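Local coordinates for lipocalin (Argas monolakensis, PDB 3BRN), which binds serotonin inside a lipocalin beta-barrel and is probably one of the biogenic amine-binding proteins of soft ticks, at residues G26-K31 with H147-Y152. Numbering follows the deposited sequence.
Sequences GYYLRK and HTWQTY. With SRO (serotonin), chain C.
Trp-149 and Arg-30 make the largest contributions to the contact between segment 26-31, on strand 26-32, and the segment 147-152, and the tryptophan meets the strand at two places. Its pyrrole edge is turned to one face of the Tyr-28 ring in an edge-to-face pair, planes at 55°, with CD1 of Trp-149 lying 3.6 Å from CD2 of Tyr-28, off the ring centre. On the benzene side, CE3 of Trp-149 comes within 3.5 Å of NE of Arg-30. The arginine starts out pointing away from the segment; a bend at chi2 (59°) brings CD and the guanidinium back across the indole, the two planes inclined by 38°. From there NH1 of Arg-30 reaches ND1 of His-147 in a nearly straight hydrogen bond of 3.2 Å, close to the planes of both groups; ND1 is the acceptor, which is consistent with a neutral imidazole carrying its proton on NE2. Beside this bond the aliphatic part of Lys-31 runs along His-147, CE of Lys-31 being 3.8 Å from CE1 of the imidazole.

The backbone adds one hydrogen bond, from N of Thr-148 to O of Arg-30 at 3.1 Å. CB of Thr-148 packs against O of Leu-29 at 3.2 Å. The strand belongs to a lipocalin barrel, and it works in two directions: Tyr-27 faces the pocket and lays a ring face under the serotonin amine NZ, whereas Tyr-28 turns outward to the segment near the C-terminus. Arg-30 and Lys-31 together face Leu-117 as a classic beta bulge.

A second shell positions these groups. NE of Arg-30 donates to OH of Tyr-129, Asp-133 makes a salt bridge with Lys-31, OG1 of Thr-148 is hydrogen-bonded to OG1 of Thr-37, and Tyr-28 OH is hydrogen-bonded to O of Pro-154.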
loop_
_atom_site.group_PDB
_atom_site.type_symbol
_atom_site.label_atom_id
_atom_site.label_comp_id
_atom_site.label_asym_id
_atom_site.label_seq_id
_atom_site.Cartn_x
_atom_site.Cartn_y
_atom_site.Cartn_z
ATOM N N GLY A 26 7.971 -5.989 0.091
ATOM C CA GLY A 26 6.916 -5.195 0.707
ATOM C C GLY A 26 6.672 -3.890 -0.017
ATOM O O GLY A 26 7.244 -3.649 -1.080
ATOM N N TYR A 27 5.782 -3.075 0.553
ATOM C CA TYR A 27 5.310 -1.840 -0.066
ATOM C C TYR A 27 5.467 -0.653 0.891
ATOM O O TYR A 27 5.081 -0.733 2.062
ATOM C CB TYR A 27 3.834 -1.981 -0.476
ATOM C CG TYR A 27 3.607 -2.856 -1.691
ATOM C CD1 TYR A 27 3.317 -2.301 -2.930
ATOM C CD2 TYR A 27 3.583 -4.238 -1.572
ATOM C CE1 TYR A 27 3.109 -3.109 -4.051
ATOM C CE2 TYR A 27 3.361 -5.044 -2.656
ATOM C CZ TYR A 27 3.102 -4.482 -3.886
ATOM O OH TYR A 27 2.952 -5.314 -4.964
ATOM N N TYR A 28 6.047 0.437 0.388
ATOM C CA TYR A 28 6.100 1.681 1.130
ATOM C C TYR A 28 4.859 2.471 0.793
ATOM O O TYR A 28 4.468 2.500 -0.370
ATOM C CB TYR A 28 7.283 2.529 0.684
ATOM C CG TYR A 28 8.620 2.029 1.152
ATOM C CD1 TYR A 28 9.414 1.257 0.322
ATOM C CD2 TYR A 28 9.104 2.355 2.415
ATOM C CE1 TYR A 28 10.685 0.889 0.702
ATOM C CE2 TYR A 28 10.355 1.924 2.830
ATOM C CZ TYR A 28 11.134 1.197 1.965
ATOM O OH TYR A 28 12.405 0.809 2.328
ATOM N N LEU A 29 4.366 3.251 1.755
ATOM C CA LEU A 29 3.304 4.208 1.442
ATOM C C LEU A 29 4.036 5.406 0.853
ATOM O O LEU A 29 4.819 6.035 1.548
ATOM C CB LEU A 29 2.527 4.617 2.691
ATOM C CG LEU A 29 1.511 5.773 2.528
ATOM C CD1 LEU A 29 0.494 5.380 1.471
ATOM C CD2 LEU A 29 0.794 5.953 3.860
ATOM N N ARG A 30 3.949 5.556 -0.474
ATOM C CA ARG A 30 4.715 6.558 -1.208
ATOM C C ARG A 30 4.084 7.949 -1.153
ATOM O O ARG A 30 4.785 8.950 -0.975
ATOM C CB ARG A 30 4.925 6.106 -2.662
ATOM C CG ARG A 30 5.660 7.101 -3.569
ATOM C CD ARG A 30 7.073 7.452 -3.059
ATOM N NE ARG A 30 7.697 8.475 -3.898
ATOM C CZ ARG A 30 7.396 9.772 -3.859
ATOM N NH1 ARG A 30 6.501 10.235 -2.996
ATOM N NH2 ARG A 30 8.004 10.615 -4.675
ATOM N N LYS A 31 2.786 8.030 -1.438
ATOM C CA LYS A 31 2.072 9.316 -1.368
ATOM C C LYS A 31 0.710 9.070 -0.752
ATOM O O LYS A 31 0.093 8.057 -1.046
ATOM C CB LYS A 31 1.861 9.909 -2.770
ATOM C CG LYS A 31 3.126 10.103 -3.605
ATOM C CD LYS A 31 2.805 10.774 -4.927
ATOM C CE LYS A 31 4.051 10.919 -5.801
ATOM N NZ LYS A 31 3.684 11.056 -7.232
ATOM N N HIS A 147 4.036 13.337 0.760
ATOM C CA HIS A 147 5.015 12.401 0.313
ATOM C C HIS A 147 5.690 11.649 1.439
ATOM O O HIS A 147 6.564 12.165 2.061
ATOM C CB HIS A 147 6.016 13.096 -0.563
ATOM C CG HIS A 147 5.392 13.789 -1.709
ATOM N ND1 HIS A 147 5.368 13.255 -2.966
ATOM C CD2 HIS A 147 4.711 14.943 -1.776
ATOM C CE1 HIS A 147 4.727 14.064 -3.770
ATOM N NE2 HIS A 147 4.309 15.095 -3.069
ATOM N N THR A 148 5.265 10.425 1.681
ATOM C CA THR A 148 5.525 9.730 2.934
ATOM C C THR A 148 6.850 8.986 2.938
ATOM O O THR A 148 7.328 8.591 3.992
ATOM C CB THR A 148 4.396 8.717 3.234
ATOM O OG1 THR A 148 3.206 9.427 3.585
ATOM C CG2 THR A 148 4.792 7.787 4.389
ATOM N N TRP A 149 7.264 8.549 1.758
ATOM C CA TRP A 149 8.549 7.892 1.574
ATOM C C TRP A 149 9.541 8.929 1.114
ATOM O O TRP A 149 9.179 9.852 0.382
ATOM C CB TRP A 149 8.462 6.809 0.508
ATOM C CG TRP A 149 9.817 6.243 0.155
ATOM C CD1 TRP A 149 10.527 5.313 0.864
ATOM C CD2 TRP A 149 10.650 6.624 -0.953
ATOM N NE1 TRP A 149 11.735 5.065 0.242
ATOM C CE2 TRP A 149 11.824 5.847 -0.879
ATOM C CE3 TRP A 149 10.502 7.523 -2.013
ATOM C CZ2 TRP A 149 12.818 5.916 -1.842
ATOM C CZ3 TRP A 149 11.516 7.622 -2.942
ATOM C CH2 TRP A 149 12.670 6.847 -2.834
ATOM N N GLN A 150 10.753 8.835 1.653
ATOM C CA GLN A 150 11.867 9.672 1.250
ATOM C C GLN A 150 13.080 8.783 1.048
ATOM O O GLN A 150 13.153 7.690 1.590
ATOM C CB GLN A 150 12.177 10.730 2.317
ATOM C CG GLN A 150 11.200 11.884 2.325
ATOM C CD GLN A 150 10.986 12.447 0.934
ATOM O OE1 GLN A 150 12.069 12.879 0.301
ATOM N NE2 GLN A 150 9.878 12.392 0.393
ATOM N N THR A 151 13.969 9.211 0.172
ATOM C CA THR A 151 15.152 8.439 -0.172
ATOM C C THR A 151 16.003 8.035 1.039
ATOM O O THR A 151 16.777 7.070 0.968
ATOM C CB THR A 151 15.997 9.211 -1.199
ATOM O OG1 THR A 151 17.079 8.392 -1.641
ATOM C CG2 THR A 151 16.537 10.480 -0.595
ATOM N N TYR A 152 15.843 8.751 2.154
ATOM C CA TYR A 152 16.567 8.446 3.393
ATOM C C TYR A 152 15.923 7.316 4.188
ATOM O O TYR A 152 16.466 6.895 5.211
ATOM C CB TYR A 152 16.674 9.689 4.289
ATOM C CG TYR A 152 15.362 10.074 4.952
ATOM C CD1 TYR A 152 14.585 11.115 4.454
ATOM C CD2 TYR A 152 14.869 9.349 6.030
ATOM C CE1 TYR A 152 13.371 11.446 5.034
ATOM C CE2 TYR A 152 13.634 9.651 6.599
ATOM C CZ TYR A 152 12.892 10.702 6.099
ATOM O OH TYR A 152 11.680 11.027 6.682
HETATM O OH SRO C . -1.362 -6.171 3.951
HETATM C CZ3 SRO C . -1.766 -4.921 3.549
HETATM C CH2 SRO C . -2.662 -4.243 4.371
HETATM C CZ2 SRO C . -3.019 -2.923 4.084
HETATM C CE2 SRO C . -2.501 -2.367 2.924
HETATM N NE1 SRO C . -2.655 -1.176 2.293
HETATM C CD1 SRO C . -1.880 -1.154 1.182
HETATM C CG SRO C . -1.227 -2.382 1.071
HETATM C CD2 SRO C . -1.643 -3.142 2.162
HETATM C CE3 SRO C . -1.298 -4.367 2.472
HETATM C CB SRO C . -0.299 -2.797 -0.045
HETATM C CA SRO C . -0.932 -3.931 -0.875
HETATM N NZ SRO C . 0.063 -4.417 -1.836
#